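Local coordinates for enoyl-CoA hydratase/isomerase family protein (Ruegeria pomeroyi, PDB 3L3S), which probably acts as a hydro-lyase of the crotonase superfamily, in keeping with an assumed role in fatty acid metabolism, at residues Ser132-Phe137 with Leu189-Leu194; Val55-Gly60 with Leu110-Ala115; Arg157-Arg162 with Leu180-Ile185. All blocks are in the same frame, centred on the assembly; numbering follows the deposited sequence.

Contact 1. Residues Ser132-Phe137 with Leu189-Leu194; sequences SPAARF and LPEAAL
The C-terminal exits of two neighbouring parallel strands, 128-131 and 187-188, meet where S132 and P133 face L189 and E191. L189 O is the hub. S132 CA lies 3.4 Å from L189 O, with an angle of 171° at the hydrogen, so this is a nearly straight C-H...O contact. P133 CD closes on the same L189 O at 3.3 Å, a contact made by the ring carbon next to the proline nitrogen.

The E191 side chain folds back at chi2 (-88°), which turns its carboxylate toward S132 and P133. OE2 of E191 lies 3.4 Å from P133 CD, and the two side chains pass at a slant. OE1 of E191 stays 3.7 Å from S132 OG, too long for a hydrogen bond; that hydroxyl has instead a weak bond to E112 O. L194 CD2 packs 3.9 Å from S132 CB, adding an apolar patch to a mostly carbon-to-oxygen interface.

Two local folds shape the surfaces. S132 to A135 form a type I turn with A135 N bonded to S132 O at 3.3 Å, and A193 N bonds P190 O at 2.8 Å just before helix 194-207. L189 also bonds A131 backbone to backbone. Paired strand exits, one turning aside toward strand 137-138 and the other leading into helix 194-207, belong to the parallel part of the mixed sheet in the crotonase fold, built from beta-beta-alpha turns.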
# COMPACT_ATOMS: atom_id res chain seq x y z
N SER B 132 -10.85 9.33 -18.40
CA SER B 132 -11.56 8.82 -19.58
C SER B 132 -10.68 7.66 -20.04
O SER B 132 -9.54 7.55 -19.58
CB SER B 132 -11.64 9.91 -20.67
OG SER B 132 -10.44 10.02 -21.43
N PRO B 133 -11.18 6.76 -20.93
CA PRO B 133 -10.32 5.65 -21.38
C PRO B 133 -9.05 6.01 -22.15
O PRO B 133 -8.06 5.30 -22.05
CB PRO B 133 -11.27 4.81 -22.22
CG PRO B 133 -12.53 4.95 -21.49
CD PRO B 133 -12.58 6.45 -21.25
N ALA B 134 -9.08 7.15 -22.84
CA ALA B 134 -7.93 7.63 -23.63
C ALA B 134 -6.78 8.23 -22.80
O ALA B 134 -5.72 8.55 -23.35
CB ALA B 134 -8.41 8.64 -24.65
N ALA B 135 -6.99 8.36 -21.49
CA ALA B 135 -5.99 8.92 -20.59
C ALA B 135 -4.74 8.06 -20.41
O ALA B 135 -4.83 6.87 -20.09
CB ALA B 135 -6.62 9.26 -19.24
N ARG B 136 -3.59 8.66 -20.70
CA ARG B 136 -2.29 8.00 -20.57
C ARG B 136 -1.50 8.67 -19.45
O ARG B 136 -1.75 9.83 -19.10
CB ARG B 136 -1.53 7.98 -21.89
CG ARG B 136 -2.18 7.09 -22.97
CD ARG B 136 -1.48 7.21 -24.32
NE ARG B 136 -1.17 8.61 -24.67
CZ ARG B 136 -1.85 9.35 -25.54
NH1 ARG B 136 -2.89 8.86 -26.20
NH2 ARG B 136 -1.47 10.60 -25.76
N PHE B 137 -0.63 7.89 -18.82
CA PHE B 137 0.15 8.35 -17.66
C PHE B 137 1.62 8.05 -17.84
O PHE B 137 2.00 6.94 -18.20
CB PHE B 137 -0.41 7.69 -16.38
CG PHE B 137 -1.90 7.83 -16.23
CD1 PHE B 137 -2.45 8.96 -15.61
CD2 PHE B 137 -2.77 6.88 -16.79
CE1 PHE B 137 -3.86 9.14 -15.54
CE2 PHE B 137 -4.17 7.05 -16.75
CZ PHE B 137 -4.72 8.18 -16.12
N LEU B 189 -14.48 6.45 -16.66
CA LEU B 189 -15.80 6.76 -17.20
C LEU B 189 -15.77 7.16 -18.68
O LEU B 189 -14.75 7.67 -19.16
CB LEU B 189 -16.43 7.90 -16.38
CG LEU B 189 -16.97 7.41 -15.04
CD1 LEU B 189 -16.14 8.01 -13.94
CD2 LEU B 189 -18.45 7.70 -14.91
N PRO B 190 -16.87 6.88 -19.44
CA PRO B 190 -16.88 7.26 -20.87
C PRO B 190 -16.79 8.79 -20.94
O PRO B 190 -17.40 9.49 -20.13
CB PRO B 190 -18.24 6.73 -21.36
CG PRO B 190 -19.05 6.52 -20.09
CD PRO B 190 -18.03 6.02 -19.13
N GLU B 191 -15.96 9.30 -21.87
CA GLU B 191 -15.70 10.74 -22.01
C GLU B 191 -16.84 11.73 -22.10
O GLU B 191 -16.63 12.92 -21.89
CB GLU B 191 -14.64 11.04 -23.08
CG GLU B 191 -14.65 10.14 -24.29
CD GLU B 191 -13.80 8.89 -24.12
OE1 GLU B 191 -12.56 8.97 -24.31
OE2 GLU B 191 -14.37 7.81 -23.82
N ALA B 192 -18.05 11.23 -22.37
CA ALA B 192 -19.25 12.06 -22.45
C ALA B 192 -19.88 12.19 -21.06
O ALA B 192 -20.55 13.18 -20.76
CB ALA B 192 -20.26 11.45 -23.43
N ALA B 193 -19.59 11.22 -20.20
CA ALA B 193 -20.11 11.18 -18.83
C ALA B 193 -19.15 11.70 -17.76
O ALA B 193 -19.58 11.98 -16.65
CB ALA B 193 -20.55 9.77 -18.48
N LEU B 194 -17.88 11.87 -18.13
CA LEU B 194 -16.82 12.34 -17.22
C LEU B 194 -17.08 13.69 -16.54
O LEU B 194 -16.93 13.79 -15.32
CB LEU B 194 -15.45 12.35 -17.93
CG LEU B 194 -14.17 12.45 -17.09
CD1 LEU B 194 -14.06 11.29 -16.10
CD2 LEU B 194 -12.95 12.48 -17.98

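Contact 2. Residues Val55-Gly60 with Leu110-Ala115; sequences VIHGPG and LVEGIA
E112 OE1 is gripped by two donors of segment 55-60. G60 N is the stronger, 2.9 Å from E112 OE1 with an N-H...O angle of 155°, and it meets the oxygen nearly along its C-O axis. H57 NE2 is the second, weakly bonded to E112 OE1 at 3.3 Å. The carboxylate carbon sits at the edge of the imidazole and in its plane, and the carboxylate itself is turned 71° from the ring. The negative charge nearby would probably favour a proton on NE2.

The ring is also clamped on both faces. L110 CD1 stands 4.1 Å from the H57 ring centroid, almost on the ring normal, a CH-pi contact, while CD2 of L110 reaches NE2 of H57 at 3.4 Å. P59 CG lies 3.9 Å above the plane of the opposite face of the H57 ring. H57 CG lies anti to the backbone N (chi1 -170°), and this torsion carries the ring forward along its strand, so that one face meets L110 and NE2 meets E112.

Strands 53-58 and 107-111 are parallel neighbours in the mixed sheet of the crotonase fold, and H57 and L110 form a bridge with both side chains on one face. L110 N donates to I56 O at 3.1 Å, nearly straight. Both chains then run on into the small parallel sheet, as strands 62-64 and 114-116; in crotonases the peptide N-H groups of the oxyanion hole follow these strands. On the same face as H57, L110 packs on L194 and V198 of helix 194-207. P59 O, for its part, accepts a hydrogen bond from H28 NE2.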
# COMPACT_ATOMS: atom_id res chain seq x y z
N VAL B 55 -11.87 21.43 -7.92
CA VAL B 55 -11.77 20.59 -9.11
C VAL B 55 -10.66 21.19 -9.97
O VAL B 55 -10.66 22.39 -10.22
CB VAL B 55 -13.09 20.50 -9.94
CG1 VAL B 55 -12.86 19.71 -11.24
CG2 VAL B 55 -14.20 19.80 -9.13
N ILE B 56 -9.68 20.37 -10.33
CA ILE B 56 -8.55 20.78 -11.17
C ILE B 56 -8.71 20.09 -12.52
O ILE B 56 -8.59 18.87 -12.64
CB ILE B 56 -7.19 20.43 -10.50
CG1 ILE B 56 -7.05 21.21 -9.18
CG2 ILE B 56 -6.02 20.79 -11.44
CD1 ILE B 56 -5.85 20.83 -8.34
N HIS B 57 -8.96 20.90 -13.54
CA HIS B 57 -9.18 20.41 -14.89
C HIS B 57 -8.15 20.95 -15.88
O HIS B 57 -7.99 22.17 -16.03
CB HIS B 57 -10.61 20.81 -15.33
CG HIS B 57 -11.10 20.19 -16.62
ND1 HIS B 57 -12.20 20.66 -17.29
CD2 HIS B 57 -10.66 19.12 -17.33
CE1 HIS B 57 -12.43 19.92 -18.35
NE2 HIS B 57 -11.51 18.97 -18.40
N GLY B 58 -7.43 20.03 -16.51
CA GLY B 58 -6.47 20.34 -17.55
C GLY B 58 -7.19 19.76 -18.76
O GLY B 58 -7.09 18.56 -18.99
N PRO B 59 -7.96 20.57 -19.54
CA PRO B 59 -8.71 20.10 -20.71
C PRO B 59 -7.96 19.56 -21.92
O PRO B 59 -6.81 19.92 -22.16
CB PRO B 59 -9.52 21.34 -21.12
CG PRO B 59 -9.54 22.19 -19.90
CD PRO B 59 -8.15 22.03 -19.39
N GLY B 60 -8.62 18.64 -22.62
CA GLY B 60 -8.10 18.05 -23.85
C GLY B 60 -7.10 16.92 -23.89
O GLY B 60 -6.95 16.14 -22.95
N LEU B 110 -9.73 16.04 -12.93
CA LEU B 110 -10.48 15.56 -14.11
C LEU B 110 -9.46 15.42 -15.25
O LEU B 110 -8.96 16.42 -15.78
CB LEU B 110 -11.59 16.56 -14.46
CG LEU B 110 -12.81 16.25 -15.34
CD1 LEU B 110 -13.80 17.38 -15.17
CD2 LEU B 110 -12.47 16.08 -16.82
N VAL B 111 -9.15 14.17 -15.60
CA VAL B 111 -8.17 13.83 -16.64
C VAL B 111 -8.78 13.22 -17.91
O VAL B 111 -9.38 12.15 -17.85
CB VAL B 111 -7.09 12.87 -16.03
CG1 VAL B 111 -6.05 12.46 -17.05
CG2 VAL B 111 -6.40 13.55 -14.87
N GLU B 112 -8.56 13.90 -19.05
CA GLU B 112 -9.06 13.47 -20.37
C GLU B 112 -7.94 13.00 -21.30
O GLU B 112 -8.21 12.35 -22.32
CB GLU B 112 -9.80 14.62 -21.07
CG GLU B 112 -11.08 15.10 -20.40
CD GLU B 112 -11.57 16.44 -20.91
OE1 GLU B 112 -10.74 17.33 -21.19
OE2 GLU B 112 -12.80 16.62 -21.01
N GLY B 113 -6.70 13.37 -20.97
CA GLY B 113 -5.56 13.00 -21.79
C GLY B 113 -4.32 12.56 -21.04
O GLY B 113 -4.41 11.92 -19.98
N ILE B 114 -3.15 12.90 -21.58
CA ILE B 114 -1.89 12.51 -20.95
C ILE B 114 -1.43 13.39 -19.78
O ILE B 114 -1.45 14.62 -19.85
CB ILE B 114 -0.76 12.25 -22.01
CG1 ILE B 114 0.53 11.71 -21.34
CG2 ILE B 114 -0.50 13.48 -22.85
CD1 ILE B 114 1.65 11.29 -22.29
N ALA B 115 -1.11 12.71 -18.69
CA ALA B 115 -0.61 13.36 -17.47
C ALA B 115 0.84 12.89 -17.33
O ALA B 115 1.12 11.73 -17.00
CB ALA B 115 -1.45 12.93 -16.27

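Contact 3. Residues Arg157-Arg162 with Leu180-Ile185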
# COMPACT_ATOMS: atom_id res chain seq x y z
N ARG B 157 2.79 7.76 -3.23
CA ARG B 157 1.80 7.74 -2.17
C ARG B 157 0.47 7.16 -2.62
O ARG B 157 -0.33 6.75 -1.78
CB ARG B 157 1.62 9.13 -1.55
CG ARG B 157 2.43 9.34 -0.26
CD ARG B 157 3.93 9.22 -0.48
NE ARG B 157 4.71 9.58 0.69
CZ ARG B 157 6.05 9.61 0.74
NH1 ARG B 157 6.79 9.29 -0.32
NH2 ARG B 157 6.65 9.97 1.87
N VAL B 158 0.26 7.07 -3.94
CA VAL B 158 -1.00 6.55 -4.48
C VAL B 158 -0.95 5.19 -5.20
O VAL B 158 -2.00 4.67 -5.58
CB VAL B 158 -1.76 7.63 -5.33
CG1 VAL B 158 -2.06 8.89 -4.48
CG2 VAL B 158 -1.00 7.99 -6.61
N ILE B 159 0.24 4.67 -5.47
CA ILE B 159 0.39 3.35 -6.11
C ILE B 159 1.47 2.55 -5.37
O ILE B 159 2.27 3.14 -4.65
CB ILE B 159 0.69 3.40 -7.67
CG1 ILE B 159 1.98 4.14 -7.99
CG2 ILE B 159 -0.46 4.02 -8.42
CD1 ILE B 159 2.34 4.15 -9.47
N GLY B 160 1.50 1.24 -5.59
CA GLY B 160 2.46 0.36 -4.93
C GLY B 160 3.92 0.59 -5.28
O GLY B 160 4.21 1.21 -6.31
N ARG B 161 4.83 0.07 -4.45
CA ARG B 161 6.28 0.24 -4.66
C ARG B 161 6.81 -0.31 -6.00
O ARG B 161 7.76 0.23 -6.54
CB ARG B 161 7.06 -0.34 -3.48
CG ARG B 161 8.53 0.09 -3.43
CD ARG B 161 9.31 -0.64 -2.34
NE ARG B 161 9.11 -0.07 -1.01
CZ ARG B 161 10.04 0.62 -0.35
NH1 ARG B 161 11.24 0.85 -0.88
NH2 ARG B 161 9.76 1.08 0.87
N ARG B 162 6.18 -1.36 -6.52
CA ARG B 162 6.60 -1.95 -7.79
C ARG B 162 6.15 -1.09 -8.96
O ARG B 162 6.89 -0.91 -9.94
CB ARG B 162 6.00 -3.34 -7.97
CG ARG B 162 6.53 -4.37 -7.02
CD ARG B 162 7.83 -4.92 -7.46
NE ARG B 162 8.10 -6.21 -6.86
CZ ARG B 162 9.32 -6.63 -6.55
NH1 ARG B 162 10.36 -5.85 -6.76
NH2 ARG B 162 9.50 -7.87 -6.13
N LEU B 180 -6.18 2.37 -13.18
CA LEU B 180 -7.32 2.03 -12.34
C LEU B 180 -6.94 0.89 -11.40
O LEU B 180 -7.17 0.98 -10.18
CB LEU B 180 -8.54 1.64 -13.20
CG LEU B 180 -9.83 1.26 -12.45
CD1 LEU B 180 -10.35 2.47 -11.68
CD2 LEU B 180 -10.89 0.72 -13.40
N ALA B 181 -6.28 -0.12 -11.96
CA ALA B 181 -5.83 -1.29 -11.21
C ALA B 181 -4.70 -0.97 -10.20
O ALA B 181 -4.59 -1.62 -9.16
CB ALA B 181 -5.39 -2.39 -12.18
N ALA B 182 -3.93 0.08 -10.49
CA ALA B 182 -2.82 0.47 -9.63
C ALA B 182 -3.21 1.44 -8.51
O ALA B 182 -2.50 1.56 -7.52
CB ALA B 182 -1.69 1.07 -10.47
N GLY B 183 -4.34 2.13 -8.70
CA GLY B 183 -4.81 3.10 -7.72
C GLY B 183 -4.35 4.51 -8.03
O GLY B 183 -4.30 5.35 -7.14
N LEU B 184 -4.01 4.76 -9.29
CA LEU B 184 -3.56 6.08 -9.74
C LEU B 184 -4.78 6.97 -9.96
O LEU B 184 -4.71 8.18 -9.75
CB LEU B 184 -2.71 5.93 -11.00
CG LEU B 184 -1.84 7.02 -11.62
CD1 LEU B 184 -0.93 7.70 -10.58
CD2 LEU B 184 -1.00 6.39 -12.73
N ILE B 185 -5.89 6.36 -10.37
CA ILE B 185 -7.17 7.04 -10.56
C ILE B 185 -8.24 6.25 -9.80
O ILE B 185 -8.01 5.09 -9.45
CB ILE B 185 -7.56 7.21 -12.07
CG1 ILE B 185 -7.44 5.88 -12.82
CG2 ILE B 185 -6.74 8.33 -12.70
CD1 ILE B 185 -7.96 5.86 -14.23
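With chi1 of 60°, I159 places CG1 between its backbone N and carbonyl carbon and leaves CG2 opposite the carbonyl carbon, directed at the end of helix 176-182. That one methyl does most of the touching. I159 CG2 is 3.3 Å from A182 O. It lies 3.8 Å from A182 CB as well, and on its other approach I159 CG2 comes to 3.9 Å from L184 CB, so it is wedged between the last helical residue and the residue that follows the glycine. V158 supplies the second apolar pair: its CG2 meets CD1 of L184 at 4.0 Å, the two side chains slanting across each other.

The polar geometry is less favourable. V158 O and G183 O come within 2.9 Å although both are acceptors; the closeness is doubtful as a precise value, and nothing about it is a bond. The chain direction here is set by the helix end. G183, with phi at 94°, is the C-prime residue of a Schellman motif, in which L184 N bonds A179 O and G183 N makes a weak 3.4 Å bond to L180 O. In the other segment G160, next to I159, is the N-cap of helix 161-170, so the contact joins the close of one helix to the approach of another, the two being consecutive helices joined by a short loop.

In the surrounding structure, I159 packs on V164 and M167 of helix 161-170, and L184 lies on L120 and M123 of helix 118-124. R162 reaches into a second subunit, where its NH2 bonds M123 O of that chain, while I185 carries the segment on to A129 and A131 of strand 128-131.

How the contacts relate
Contact 2 lies nearest the chain centre, its centre about 11 Å away, and none of its touching residues is exposed, against four of seven in contact 1. It alone has hydrogen bonds between its segments, from strand pairing and a carboxylate; contact 1 relies on C-H...O and carbon-oxygen contacts at a largely exposed loop, and contact 3 on methyl packing at helix ends close to other subunits. Contacts 1 and 2 adjoin: S132 N lies 3.2 Å from V111 O and R136 O 3.0 Å from A115 N, both probable hydrogen bonds. Contact 3, nested within the loop that contact 1 closes, meets segment 132-137 through F137, whose CG is 3.9 Å from L184 CD2.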